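Local coordinates for protein B (PDB 5H6I) that permeabilizes membranes as a secreted pore-forming toxin, the CAMP factor, and is also described as a bacterial Fc-binding protein that binds IgG, at residues R53-N58 with D104-I109. Sequence-based numbering, arbitrary orientation.
Sequences RNIKDN and DVIEAI
No flat group takes part where Ile55 meets Ile106 and Ile109; the contact is made by branched aliphatic side chains alone. Ile55 is the single residue of 53-58 that reaches helix segment 104-109. Its methyl Ile55 CG2 lies 3.6 Å from Ile109 CG2. The longer arm puts Ile55 CD1 3.9 Å from Ile106 CG2. That same Ile55 CD1 is also 4.2 Å from Ile109 CG2, a looser touch. CB of Ile55 already points at the second helix, and chi2 of 178° stretches CD1 away from CA. Three positions apart on one helix, both isoleucines reach Ile55, Ile109 pointing at it directly and Ile106 from one flank. With CG1 turned beside the backbone N (chi1 -60° and -62°), the CG2 methyl of each is the branch that meets Ile55. The side chains meet at a slant, and Ile55 CA and Ile109 CA stay 8.2 Å apart. The patch is small, about 132 Å² in all. Ile106 and Ile109 are buried, Ile55 partly exposed. This is apolar interhelical packing in an all-helical fold, joining helix 35-58 to helix 93-115 near the chain centre. Segment 104-109 lies in the IgG constant-region-binding region, 57-120, which takes in only the end of 53-58. Val68 of helix 65-84 touches both Ile55 and Ile109, so that helix packs against the same contact. Elsewhere on helix 93-115, Val105 and Ala108 touch helix 121-139, and Ala108 also helix 145-163.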
ATOM      1  N   ARG A  53      -8.966   1.558   0.217  1.00 69.19           N
ATOM      2  CA  ARG A  53      -9.258   0.424   1.089  1.00 72.33           C
ATOM      3  C   ARG A  53      -8.533  -0.834   0.627  1.00 74.71           C
ATOM      4  O   ARG A  53      -8.178  -1.682   1.453  1.00 74.87           O
ATOM      5  CB  ARG A  53     -10.767   0.182   1.171  1.00 79.91           C
ATOM      6  CG  ARG A  53     -11.447  -0.100  -0.157  1.00 88.35           C
ATOM      7  CD  ARG A  53     -11.695  -1.586  -0.357  1.00 97.67           C
ATOM      8  NE  ARG A  53     -12.781  -1.833  -1.301  1.00102.88           N
ATOM      9  CZ  ARG A  53     -12.940  -2.968  -1.972  1.00100.41           C
ATOM     10  NH1 ARG A  53     -12.080  -3.963  -1.807  1.00101.45           N
ATOM     11  NH2 ARG A  53     -13.958  -3.107  -2.811  1.00 96.55           N
ATOM     12  N   ASN A  54      -8.306  -0.973  -0.683  1.00 74.37           N
ATOM     13  CA  ASN A  54      -7.450  -2.047  -1.176  1.00 69.08           C
ATOM     14  C   ASN A  54      -6.032  -1.886  -0.648  1.00 85.84           C
ATOM     15  O   ASN A  54      -5.417  -2.846  -0.169  1.00 83.12           O
ATOM     16  CB  ASN A  54      -7.450  -2.062  -2.705  1.00 79.88           C
ATOM     17  CG  ASN A  54      -8.792  -2.457  -3.287  1.00 90.28           C
ATOM     18  OD1 ASN A  54      -9.520  -3.264  -2.710  1.00 98.27           O
ATOM     19  ND2 ASN A  54      -9.126  -1.887  -4.440  1.00 92.97           N
ATOM     20  N   ILE A  55      -5.497  -0.665  -0.727  1.00 83.50           N
ATOM     21  CA  ILE A  55      -4.158  -0.387  -0.221  1.00 75.31           C
ATOM     22  C   ILE A  55      -4.107  -0.553   1.293  1.00 69.20           C
ATOM     23  O   ILE A  55      -3.071  -0.948   1.845  1.00 75.30           O
ATOM     24  CB  ILE A  55      -3.725   1.025  -0.658  1.00 66.31           C
ATOM     25  CG1 ILE A  55      -3.567   1.087  -2.180  1.00 62.23           C
ATOM     26  CG2 ILE A  55      -2.433   1.439   0.025  1.00 64.65           C
ATOM     27  CD1 ILE A  55      -3.185   2.454  -2.700  1.00 59.37           C
ATOM     28  N   LYS A  56      -5.219  -0.283   1.984  1.00 70.26           N
ATOM     29  CA  LYS A  56      -5.240  -0.351   3.444  1.00 69.86           C
ATOM     30  C   LYS A  56      -4.792  -1.713   3.961  1.00 75.26           C
ATOM     31  O   LYS A  56      -4.202  -1.802   5.044  1.00 77.08           O
ATOM     32  CB  LYS A  56      -6.643  -0.025   3.958  1.00 69.91           C
ATOM     33  CG  LYS A  56      -6.747   0.098   5.470  1.00 62.35           C
ATOM     34  CD  LYS A  56      -8.191  -0.019   5.930  1.00 58.67           C
ATOM     35  CE  LYS A  56      -8.301   0.082   7.441  1.00 75.26           C
ATOM     36  NZ  LYS A  56      -7.884   1.422   7.934  1.00 72.15           N
ATOM     37  N   ASP A  57      -5.049  -2.781   3.204  1.00 74.12           N
ATOM     38  CA  ASP A  57      -4.639  -4.112   3.639  1.00 81.35           C
ATOM     39  C   ASP A  57      -3.152  -4.353   3.403  1.00 83.12           C
ATOM     40  O   ASP A  57      -2.468  -4.914   4.265  1.00 88.74           O
ATOM     41  CB  ASP A  57      -5.465  -5.179   2.919  1.00 91.25           C
ATOM     42  CG  ASP A  57      -6.957  -4.937   3.033  1.00 87.10           C
ATOM     43  OD1 ASP A  57      -7.387  -4.327   4.034  1.00 75.65           O
ATOM     44  OD2 ASP A  57      -7.699  -5.355   2.119  1.00 81.09           O
ATOM     45  N   ASN A  58      -2.635  -3.929   2.247  1.00 80.77           N
ATOM     46  CA  ASN A  58      -1.267  -4.266   1.869  1.00 83.65           C
ATOM     47  C   ASN A  58      -0.221  -3.488   2.657  1.00 77.48           C
ATOM     48  O   ASN A  58       0.929  -3.931   2.732  1.00 81.22           O
ATOM     49  CB  ASN A  58      -1.063  -4.027   0.372  1.00 81.14           C
ATOM     50  CG  ASN A  58      -2.009  -4.846  -0.485  1.00 86.08           C
ATOM     51  OD1 ASN A  58      -2.449  -5.926  -0.089  1.00 93.59           O
ATOM     52  ND2 ASN A  58      -2.326  -4.335  -1.670  1.00 88.93           N
ATOM     53  N   ASP A 104      -2.361  11.937  -6.116  1.00 55.40           N
ATOM     54  CA  ASP A 104      -0.923  11.964  -5.878  1.00 55.07           C
ATOM     55  C   ASP A 104      -0.548  11.165  -4.637  1.00 56.14           C
ATOM     56  O   ASP A 104       0.543  10.587  -4.579  1.00 50.72           O
ATOM     57  CB  ASP A 104      -0.438  13.408  -5.750  1.00 45.07           C
ATOM     58  CG  ASP A 104      -0.603  14.193  -7.036  1.00 61.83           C
ATOM     59  OD1 ASP A 104       0.125  13.903  -8.009  1.00 68.28           O
ATOM     60  OD2 ASP A 104      -1.462  15.100  -7.077  1.00 63.31           O
ATOM     61  N   VAL A 105      -1.434  11.123  -3.638  1.00 48.59           N
ATOM     62  CA  VAL A 105      -1.205  10.269  -2.475  1.00 55.05           C
ATOM     63  C   VAL A 105      -1.188   8.806  -2.895  1.00 52.62           C
ATOM     64  O   VAL A 105      -0.265   8.053  -2.561  1.00 50.89           O
ATOM     65  CB  VAL A 105      -2.271  10.532  -1.395  1.00 49.25           C
ATOM     66  CG1 VAL A 105      -2.302   9.390  -0.389  1.00 38.48           C
ATOM     67  CG2 VAL A 105      -2.010  11.853  -0.696  1.00 44.61           C
ATOM     68  N   ILE A 106      -2.210   8.386  -3.645  1.00 50.58           N
ATOM     69  CA  ILE A 106      -2.288   6.999  -4.097  1.00 59.31           C
ATOM     70  C   ILE A 106      -1.115   6.665  -5.008  1.00 56.77           C
ATOM     71  O   ILE A 106      -0.516   5.587  -4.903  1.00 53.36           O
ATOM     72  CB  ILE A 106      -3.639   6.742  -4.793  1.00 49.38           C
ATOM     73  CG1 ILE A 106      -4.795   7.012  -3.828  1.00 53.10           C
ATOM     74  CG2 ILE A 106      -3.706   5.318  -5.324  1.00 54.23           C
ATOM     75  CD1 ILE A 106      -6.155   7.031  -4.492  1.00 61.86           C
ATOM     76  N   GLU A 107      -0.760   7.585  -5.909  1.00 56.61           N
ATOM     77  CA  GLU A 107       0.333   7.326  -6.841  1.00 54.29           C
ATOM     78  C   GLU A 107       1.659   7.159  -6.111  1.00 55.67           C
ATOM     79  O   GLU A 107       2.507   6.359  -6.524  1.00 60.74           O
ATOM     80  CB  GLU A 107       0.427   8.454  -7.868  1.00 54.96           C
ATOM     81  CG  GLU A 107      -0.216   8.128  -9.204  1.00 64.24           C
ATOM     82  CD  GLU A 107      -0.539   9.369 -10.011  1.00 61.62           C
ATOM     83  OE1 GLU A 107      -1.546   9.354 -10.747  1.00 71.10           O
ATOM     84  OE2 GLU A 107       0.216  10.358  -9.907  1.00 58.92           O
ATOM     85  N   ALA A 108       1.858   7.905  -5.023  1.00 56.33           N
ATOM     86  CA  ALA A 108       3.085   7.760  -4.248  1.00 60.76           C
ATOM     87  C   ALA A 108       3.141   6.416  -3.533  1.00 57.41           C
ATOM     88  O   ALA A 108       4.227   5.858  -3.350  1.00 55.87           O
ATOM     89  CB  ALA A 108       3.212   8.903  -3.243  1.00 55.06           C
ATOM     90  N   ILE A 109       1.987   5.878  -3.132  1.00 47.95           N
ATOM     91  CA  ILE A 109       1.976   4.602  -2.423  1.00 57.64           C
ATOM     92  C   ILE A 109       2.262   3.452  -3.381  1.00 52.99           C
ATOM     93  O   ILE A 109       3.050   2.550  -3.070  1.00 52.16           O
ATOM     94  CB  ILE A 109       0.639   4.413  -1.687  1.00 57.81           C
ATOM     95  CG1 ILE A 109       0.457   5.514  -0.642  1.00 61.03           C
ATOM     96  CG2 ILE A 109       0.586   3.044  -1.036  1.00 48.62           C
ATOM     97  CD1 ILE A 109      -0.985   5.856  -0.365  1.00 61.87           C
TER